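Local coordinates for protein beta-galactosidase (Marinomonas sp. ef1, PDB 6Y2K) that probably hydrolyses terminal beta-galactosyl residues from beta-galactosides such as lactose, as a cold-active glycoside hydrolase of family GH42 that assembles into hexamers, at residues H50-W53 / L54-L58; P276-T279 / E280-H284; Y433-F436 / F437-R441. All blocks are in the same frame, centred on the assembly; numbering follows the deposited sequence. Where two conformers were deposited one is given.

Contact 1: H50-W53 / L54-L58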
loop_
_atom_site.group_PDB
_atom_site.type_symbol
_atom_site.label_atom_id
_atom_site.label_comp_id
_atom_site.label_asym_id
_atom_site.label_seq_id
_atom_site.Cartn_x
_atom_site.Cartn_y
_atom_site.Cartn_z
ATOM N N HIS A 50 -64.511 14.820 -4.017
ATOM C CA HIS A 50 -64.302 15.566 -2.788
ATOM C C HIS A 50 -63.344 16.723 -3.071
ATOM O O HIS A 50 -62.116 16.534 -3.116
ATOM C CB HIS A 50 -63.750 14.652 -1.694
ATOM C CG HIS A 50 -64.633 13.485 -1.371
ATOM N ND1 HIS A 50 -65.637 13.542 -0.429
ATOM C CD2 HIS A 50 -64.658 12.225 -1.867
ATOM C CE1 HIS A 50 -66.244 12.369 -0.361
ATOM N NE2 HIS A 50 -65.668 11.552 -1.227
ATOM N N TRP A 51 -63.922 17.902 -3.306
ATOM C CA TRP A 51 -63.175 19.145 -3.528
ATOM C C TRP A 51 -63.122 20.062 -2.303
ATOM O O TRP A 51 -62.319 20.997 -2.284
ATOM C CB TRP A 51 -63.795 19.950 -4.669
ATOM C CG TRP A 51 -63.745 19.307 -6.012
ATOM C CD1 TRP A 51 -64.812 18.984 -6.805
ATOM C CD2 TRP A 51 -62.572 18.922 -6.735
ATOM N NE1 TRP A 51 -64.368 18.422 -7.990
ATOM C CE2 TRP A 51 -63.000 18.377 -7.970
ATOM C CE3 TRP A 51 -61.200 18.990 -6.464
ATOM C CZ2 TRP A 51 -62.098 17.895 -8.930
ATOM C CZ3 TRP A 51 -60.306 18.524 -7.423
ATOM C CH2 TRP A 51 -60.764 17.980 -8.640
ATOM N N GLU A 52 -63.972 19.825 -1.303
ATOM C CA GLU A 52 -64.070 20.724 -0.140
ATOM C C GLU A 52 -62.714 20.982 0.538
ATOM O O GLU A 52 -62.399 22.129 0.873
ATOM C CB GLU A 52 -65.079 20.171 0.869
ATOM C CG GLU A 52 -65.328 21.036 2.103
ATOM C CD GLU A 52 -66.205 20.318 3.113
ATOM O OE1 GLU A 52 -65.654 19.800 4.115
ATOM O OE2 GLU A 52 -67.438 20.241 2.889
ATOM N N TRP A 53 -61.925 19.923 0.736
ATOM C CA TRP A 53 -60.598 20.037 1.371
ATOM C C TRP A 53 -59.699 21.033 0.632
ATOM O O TRP A 53 -59.034 21.865 1.253
ATOM C CB TRP A 53 -59.903 18.657 1.479
ATOM C CG TRP A 53 -59.483 18.079 0.158
ATOM C CD1 TRP A 53 -60.266 17.409 -0.733
ATOM C CD2 TRP A 53 -58.181 18.163 -0.438
ATOM N NE1 TRP A 53 -59.534 17.065 -1.848
ATOM C CE2 TRP A 53 -58.250 17.515 -1.692
ATOM C CE3 TRP A 53 -56.965 18.729 -0.037
ATOM C CZ2 TRP A 53 -57.147 17.411 -2.544
ATOM C CZ3 TRP A 53 -55.868 18.628 -0.887
ATOM C CH2 TRP A 53 -55.967 17.969 -2.125
ATOM N N LEU A 54 -59.706 20.957 -0.693
ATOM C CA LEU A 54 -58.835 21.774 -1.525
ATOM C C LEU A 54 -59.389 23.192 -1.656
ATOM O O LEU A 54 -58.626 24.158 -1.622
ATOM C CB LEU A 54 -58.659 21.121 -2.893
ATOM C CG LEU A 54 -57.694 21.760 -3.895
ATOM C CD1 LEU A 54 -56.322 22.005 -3.279
ATOM C CD2 LEU A 54 -57.587 20.867 -5.123
ATOM N N ASP A 55 -60.712 23.313 -1.793
ATOM C CA ASP A 55 -61.394 24.620 -1.759
ATOM C C ASP A 55 -60.980 25.418 -0.524
ATOM O O ASP A 55 -60.635 26.599 -0.631
ATOM C CB ASP A 55 -62.927 24.464 -1.732
ATOM C CG ASP A 55 -63.495 23.790 -2.979
ATOM O OD1 ASP A 55 -62.885 23.872 -4.079
ATOM O OD2 ASP A 55 -64.585 23.171 -2.845
ATOM N N GLU A 56 -61.008 24.762 0.635
ATOM C CA GLU A 56 -60.667 25.399 1.904
ATOM C C GLU A 56 -59.182 25.692 2.056
ATOM O O GLU A 56 -58.812 26.757 2.551
ATOM C CB GLU A 56 -61.153 24.560 3.082
ATOM C CG GLU A 56 -62.671 24.523 3.175
ATOM C CD GLU A 56 -63.207 23.540 4.201
ATOM O OE1 GLU A 56 -62.419 22.861 4.906
ATOM O OE2 GLU A 56 -64.446 23.445 4.288
ATOM N N SER A 57 -58.340 24.743 1.645
ATOM C CA SER A 57 -56.886 24.912 1.730
ATOM C C SER A 57 -56.400 26.088 0.888
ATOM O O SER A 57 -55.609 26.897 1.365
ATOM C CB SER A 57 -56.148 23.622 1.321
ATOM O OG SER A 57 -54.744 23.818 1.314
ATOM N N LEU A 58 -56.870 26.186 -0.351
ATOM C CA LEU A 58 -56.471 27.287 -1.224
ATOM C C LEU A 58 -56.885 28.641 -0.626
ATOM O O LEU A 58 -56.111 29.592 -0.682
ATOM C CB LEU A 58 -57.055 27.135 -2.626
ATOM C CG LEU A 58 -56.574 25.961 -3.486
ATOM C CD1 LEU A 58 -57.363 25.907 -4.784
ATOM C CD2 LEU A 58 -55.090 26.065 -3.782
HETATM O O HOH W 1 -65.567 22.119 6.510
#
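L54 lies against the W53 ring: its CB sits 3.8 Å from the centroid of the W53 six-membered ring and 10° off the ring normal, a CH-pi contact over the face. The two side chains run side by side in the same direction, because W53 carries CG between its backbone N and carbonyl carbon (chi1 69°), which folds the indole back over the start of the next residue. The indole is further tied by a weak bond from W53 NE1 to H50 O. Further out, the L54 CD2 methyl comes 4.3 Å from W51 CZ3, at the edge of that indole and near its plane.

D55 sends its backbone N to W51 O at 2.9 Å, an almost straight bond (176° at the hydrogen) that opens the helical i to i+4 pattern. Here the chain enters helix 52-63, which comes between the second and third strands of the TIM barrel, so the bonds mark the N-terminal turn of a barrel helix. D55 OD2 forms a salt bridge with R127 and OD1 a hydrogen bond with Y128, both of helix 111-128.

E56 continues the pattern with its N 3.0 Å from E52 O, and its side chain stands alongside that of E52, the carboxylate planes nearly parallel. E56 OE2 and E52 OE1 are 3.8 Å apart, a like-charge approach probably eased by K14, which forms a salt bridge with E56 OE1 and a weak, long ion pair with E52 OE1. A water donates to E56 OE2 at 2.8 Å and weakly to E52 OE1.

S57 N makes the next bond of the series, 3.0 Å from W53 O.

Contact 2: P276-T279 / E280-H284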
loop_
_atom_site.group_PDB
_atom_site.type_symbol
_atom_site.label_atom_id
_atom_site.label_comp_id
_atom_site.label_asym_id
_atom_site.label_seq_id
_atom_site.Cartn_x
_atom_site.Cartn_y
_atom_site.Cartn_z
ATOM N N PRO A 276 -23.062 6.687 -9.910
ATOM C CA PRO A 276 -21.723 6.209 -10.292
ATOM C C PRO A 276 -20.809 7.238 -10.949
ATOM O O PRO A 276 -19.608 7.003 -11.029
ATOM C CB PRO A 276 -22.020 5.070 -11.275
ATOM C CG PRO A 276 -23.362 4.582 -10.881
ATOM C CD PRO A 276 -24.117 5.818 -10.465
ATOM N N LEU A 277 -21.357 8.351 -11.435
ATOM C CA LEU A 277 -20.550 9.499 -11.898
ATOM C C LEU A 277 -19.398 9.868 -10.945
ATOM O O LEU A 277 -18.286 10.179 -11.382
ATOM C CB LEU A 277 -21.469 10.718 -12.050
ATOM C CG LEU A 277 -20.856 12.090 -12.325
ATOM C CD1 LEU A 277 -20.184 12.107 -13.680
ATOM C CD2 LEU A 277 -21.934 13.154 -12.256
ATOM N N TYR A 278 -19.683 9.867 -9.648
ATOM C CA TYR A 278 -18.750 10.402 -8.671
ATOM C C TYR A 278 -17.732 9.372 -8.193
ATOM O O TYR A 278 -18.053 8.191 -8.041
ATOM C CB TYR A 278 -19.522 10.994 -7.493
ATOM C CG TYR A 278 -20.415 12.145 -7.906
ATOM C CD1 TYR A 278 -19.870 13.308 -8.456
ATOM C CD2 TYR A 278 -21.804 12.074 -7.767
ATOM C CE1 TYR A 278 -20.679 14.365 -8.846
ATOM C CE2 TYR A 278 -22.619 13.126 -8.151
ATOM C CZ TYR A 278 -22.051 14.279 -8.683
ATOM O OH TYR A 278 -22.847 15.350 -9.062
ATOM N N THR A 279 -16.502 9.838 -7.973
ATOM C CA THR A 279 -15.427 8.998 -7.464
ATOM C C THR A 279 -15.592 8.739 -5.976
ATOM O O THR A 279 -16.350 9.428 -5.279
ATOM C CB THR A 279 -14.049 9.645 -7.662
ATOM O OG1 THR A 279 -13.980 10.877 -6.928
ATOM C CG2 THR A 279 -13.763 9.885 -9.146
ATOM N N GLU A 280 -14.844 7.756 -5.487
ATOM C CA GLU A 280 -14.836 7.467 -4.048
ATOM C C GLU A 280 -14.361 8.681 -3.241
ATOM O O GLU A 280 -14.979 9.021 -2.224
ATOM C CB GLU A 280 -14.021 6.205 -3.714
ATOM C CG GLU A 280 -14.889 4.953 -3.622
ATOM C CD GLU A 280 -15.964 4.914 -4.694
ATOM O OE1 GLU A 280 -17.146 4.641 -4.397
ATOM O OE2 GLU A 280 -15.619 5.188 -5.857
ATOM N N ASP A 281 -13.301 9.347 -3.705
ATOM C CA ASP A 281 -12.810 10.569 -3.054
ATOM C C ASP A 281 -13.875 11.669 -2.982
ATOM O O ASP A 281 -14.051 12.282 -1.929
ATOM C CB ASP A 281 -11.553 11.117 -3.748
ATOM C CG ASP A 281 -10.309 10.272 -3.480
ATOM O OD1 ASP A 281 -10.319 9.404 -2.570
ATOM O OD2 ASP A 281 -9.305 10.478 -4.196
ATOM N N GLU A 282 -14.585 11.903 -4.082
ATOM C CA GLU A 282 -15.683 12.893 -4.106
ATOM C C GLU A 282 -16.822 12.565 -3.131
ATOM O O GLU A 282 -17.331 13.456 -2.429
ATOM C CB GLU A 282 -16.240 13.051 -5.520
ATOM C CG GLU A 282 -15.280 13.779 -6.461
ATOM C CD GLU A 282 -15.701 13.746 -7.928
ATOM O OE1 GLU A 282 -16.368 12.792 -8.375
ATOM O OE2 GLU A 282 -15.328 14.675 -8.662
ATOM N N LYS A 283 -17.216 11.295 -3.094
ATOM C CA LYS A 283 -18.279 10.837 -2.190
ATOM C C LYS A 283 -17.913 11.066 -0.732
ATOM O O LYS A 283 -18.786 11.399 0.077
ATOM C CB LYS A 283 -18.609 9.355 -2.421
ATOM C CG LYS A 283 -19.300 9.094 -3.754
ATOM C CD LYS A 283 -19.425 7.605 -4.056
ATOM C CE LYS A 283 -19.964 7.353 -5.457
ATOM N NZ LYS A 283 -21.419 7.655 -5.584
ATOM N N HIS A 284 -16.628 10.901 -0.409
ATOM C CA HIS A 284 -16.117 11.129 0.938
ATOM C C HIS A 284 -15.939 12.623 1.227
ATOM O O HIS A 284 -16.445 13.125 2.230
ATOM C CB HIS A 284 -14.805 10.370 1.167
ATOM C CG HIS A 284 -14.333 10.429 2.585
ATOM N ND1 HIS A 284 -13.343 11.294 3.001
ATOM C CD2 HIS A 284 -14.750 9.773 3.693
ATOM C CE1 HIS A 284 -13.160 11.157 4.303
ATOM N NE2 HIS A 284 -13.995 10.235 4.747
#
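Y278 presents a ring edge to E282: the carboxylate oxygen E282 OE1 lies near the ring plane, 3.5 Å from Y278 CD1, and the ring and carboxylate planes stand 70° apart. One face of the same ring is covered by CD2 of its neighbour L277, while Y278 OH hydrogen-bonds with Y440 OH. The backbone of Y278 meets K283 as well, whose CE comes within 3.3 Å of Y278 O; K283 NZ hydrogen-bonds to the carbonyl oxygens of L272, D273 and E275, at and just after the end of helix 268-274.

T279 is held from two directions. Its backbone N donates to E282 OE1 at 3.0 Å in a nearly straight bond, meeting the oxygen on its anti side, 25° out of the carboxylate plane. In return E282 N donates to T279 OG1 at 3.1 Å; a chi1 of 62° sets that oxygen between the backbone N and the carbonyl carbon, facing E282 N. T279 O then accepts from K283 N at 3.0 Å, the opening bond of the i to i+4 series.

E282 OE2 forms a salt bridge with R441, linking helix 280-285 to helix 435-448. With E282 shortened to an alanine, T279 N is likely to lose its side-chain acceptor and R441 one of its carboxylate partners.

These reciprocal bonds between N-cap and N3 define a capping box, here starting the short helix 280-285 of the barrel domain.

Contact 3: Y433-F436 / F437-R441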
loop_
_atom_site.group_PDB
_atom_site.type_symbol
_atom_site.label_atom_id
_atom_site.label_comp_id
_atom_site.label_asym_id
_atom_site.label_seq_id
_atom_site.Cartn_x
_atom_site.Cartn_y
_atom_site.Cartn_z
ATOM N N TYR A 433 -16.927 4.945 -21.050
ATOM C CA TYR A 433 -17.406 6.194 -21.640
ATOM C C TYR A 433 -18.906 6.373 -21.410
ATOM O O TYR A 433 -19.691 5.479 -21.704
ATOM C CB TYR A 433 -17.131 6.231 -23.152
ATOM C CG TYR A 433 -17.586 7.529 -23.807
ATOM C CD1 TYR A 433 -18.933 7.756 -24.111
ATOM C CD2 TYR A 433 -16.671 8.541 -24.098
ATOM C CE1 TYR A 433 -19.349 8.948 -24.686
ATOM C CE2 TYR A 433 -17.075 9.740 -24.680
ATOM C CZ TYR A 433 -18.417 9.941 -24.973
ATOM O OH TYR A 433 -18.823 11.134 -25.545
ATOM N N ARG A 434 -19.284 7.562 -20.946
ATOM C CA ARG A 434 -20.673 7.948 -20.792
ATOM C C ARG A 434 -20.827 9.413 -21.212
ATOM O O ARG A 434 -20.111 10.271 -20.703
ATOM C CB ARG A 434 -21.075 7.758 -19.340
ATOM C CG ARG A 434 -22.547 7.530 -19.130
ATOM C CD ARG A 434 -22.921 6.061 -19.200
ATOM N NE ARG A 434 -24.113 5.810 -18.403
ATOM C CZ ARG A 434 -24.097 5.347 -17.158
ATOM N NH1 ARG A 434 -25.234 5.164 -16.513
ATOM N NH2 ARG A 434 -22.952 5.051 -16.564
ATOM N N TYR A 435 -21.741 9.691 -22.141
ATOM C CA TYR A 435 -21.960 11.053 -22.638
ATOM C C TYR A 435 -22.170 12.038 -21.493
ATOM O O TYR A 435 -21.507 13.068 -21.429
ATOM C CB TYR A 435 -23.167 11.095 -23.560
ATOM C CG TYR A 435 -23.567 12.477 -24.070
ATOM C CD1 TYR A 435 -22.772 13.160 -24.979
ATOM C CD2 TYR A 435 -24.750 13.089 -23.651
ATOM C CE1 TYR A 435 -23.140 14.410 -25.472
ATOM C CE2 TYR A 435 -25.129 14.335 -24.139
ATOM C CZ TYR A 435 -24.324 14.985 -25.054
ATOM O OH TYR A 435 -24.680 16.216 -25.555
ATOM N N PHE A 436 -23.084 11.706 -20.593
ATOM C CA PHE A 436 -23.385 12.582 -19.464
ATOM C C PHE A 436 -22.150 12.851 -18.595
ATOM O O PHE A 436 -21.917 13.994 -18.182
ATOM C CB PHE A 436 -24.523 12.015 -18.604
ATOM C CG PHE A 436 -25.046 12.995 -17.599
ATOM C CD1 PHE A 436 -24.390 13.190 -16.390
ATOM C CD2 PHE A 436 -26.170 13.752 -17.878
ATOM C CE1 PHE A 436 -24.863 14.111 -15.475
ATOM C CE2 PHE A 436 -26.648 14.677 -16.967
ATOM C CZ PHE A 436 -25.996 14.852 -15.764
ATOM N N PHE A 437 -21.367 11.805 -18.316
ATOM C CA PHE A 437 -20.166 11.948 -17.486
ATOM C C PHE A 437 -19.181 12.906 -18.168
ATOM O O PHE A 437 -18.616 13.783 -17.523
ATOM C CB PHE A 437 -19.450 10.607 -17.258
ATOM C CG PHE A 437 -20.193 9.608 -16.401
ATOM C CD1 PHE A 437 -21.546 9.736 -16.065
ATOM C CD2 PHE A 437 -19.522 8.453 -15.992
ATOM C CE1 PHE A 437 -22.187 8.761 -15.312
ATOM C CE2 PHE A 437 -20.162 7.481 -15.239
ATOM C CZ PHE A 437 -21.496 7.636 -14.900
ATOM N N TRP A 438 -18.973 12.714 -19.465
ATOM C CA TRP A 438 -18.048 13.543 -20.243
ATOM C C TRP A 438 -18.496 15.012 -20.246
ATOM O O TRP A 438 -17.675 15.897 -20.000
ATOM C CB TRP A 438 -17.903 12.995 -21.669
ATOM C CG TRP A 438 -17.055 13.840 -22.590
ATOM C CD1 TRP A 438 -17.461 14.424 -23.742
ATOM C CD2 TRP A 438 -15.669 14.187 -22.428
ATOM N NE1 TRP A 438 -16.427 15.120 -24.320
ATOM C CE2 TRP A 438 -15.312 14.994 -23.537
ATOM C CE3 TRP A 438 -14.698 13.904 -21.457
ATOM C CZ2 TRP A 438 -14.012 15.515 -23.711
ATOM C CZ3 TRP A 438 -13.406 14.426 -21.621
ATOM C CH2 TRP A 438 -13.083 15.235 -22.738
ATOM N N CYS A 439 -19.792 15.253 -20.481
ATOM C CA CYS A 439 -20.352 16.615 -20.426
ATOM C C CYS A 439 -20.130 17.241 -19.042
ATOM O O CYS A 439 -19.670 18.388 -18.929
ATOM C CB CYS A 439 -21.846 16.628 -20.774
ATOM S SG CYS A 439 -22.276 16.264 -22.495
ATOM N N TYR A 440 -20.404 16.457 -18.002
ATOM C CA TYR A 440 -20.249 16.901 -16.618
ATOM C C TYR A 440 -18.794 17.237 -16.286
ATOM O O TYR A 440 -18.539 18.231 -15.630
ATOM C CB TYR A 440 -20.757 15.828 -15.648
ATOM C CG TYR A 440 -20.904 16.291 -14.221
ATOM C CD1 TYR A 440 -19.846 16.187 -13.316
ATOM C CD2 TYR A 440 -22.107 16.819 -13.761
ATOM C CE1 TYR A 440 -19.986 16.604 -12.001
ATOM C CE2 TYR A 440 -22.256 17.226 -12.443
ATOM C CZ TYR A 440 -21.190 17.125 -11.572
ATOM O OH TYR A 440 -21.342 17.518 -10.265
ATOM N N ARG A 441 -17.855 16.411 -16.746
ATOM C CA ARG A 441 -16.423 16.655 -16.487
ATOM C C ARG A 441 -15.849 17.832 -17.305
ATOM O O ARG A 441 -14.950 18.535 -16.822
ATOM C CB ARG A 441 -15.603 15.380 -16.695
ATOM C CG ARG A 441 -15.961 14.247 -15.741
ATOM C CD ARG A 441 -15.715 14.602 -14.283
ATOM N NE ARG A 441 -16.199 13.573 -13.359
ATOM C CZ ARG A 441 -16.226 13.701 -12.030
ATOM N NH1 ARG A 441 -15.784 14.806 -11.434
ATOM N NH2 ARG A 441 -16.689 12.711 -11.277
#
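C439 rests its sulfur as a bump on the face of the Y435 ring: SG is 3.7 Å from the ring centroid and 18° off the normal, a sulfur-aromatic contact displaced toward the rim. The nearest ring atom is Y435 CZ, at 3.5 Å from C439 SG. With chi1 of C439 at -69°, SG lies beside its own backbone N and leans back along the helix toward the ring. The far end of Y435 reaches D417 N through its hydroxyl.

R434 lies over the F437 face. Its CB is 3.8 Å from the F437 centroid, a CH-pi contact. The chain then bends at chi2 and follows that ring outward, but R434 is modelled in two conformers, so the place of its guanidinium is uncertain.

A third bump, F436 CE1, comes to 4.2 Å from Y440 CD2, the two rings meeting obliquely one turn apart. Beneath the side chains, W438 N bonds to R434 O at 3.0 Å, C439 N to Y435 O, and Y440 N to F436 O. Such i to i+4 bonds, starting from an N-cap at R434, are those of the first turn of an alpha-helix, here helix 435-448 of the trimerisation domain.

Overall arrangement
The three contacts follow one another along the chain, each at the N-terminal start of a helix: 52-63, 280-285 and 435-448. Contacts 1 and 2 belong to the TIM-barrel part of the chain, contact 3 to the trimerisation domain. Contact 1 is remote, its centre about 46 Å from the centres of both others. Contacts 2 and 3 have centres about 14 Å apart and touch, joined by the E282-R441 salt bridge and the tyrosine pair, with L277 packing on F437 and, through its CD2, on Y440 CD1 at 3.8 Å. The pair therefore forms part of the seam between barrel and trimerisation domains within one subunit, while contact 1 belongs to a distant flank of the barrel.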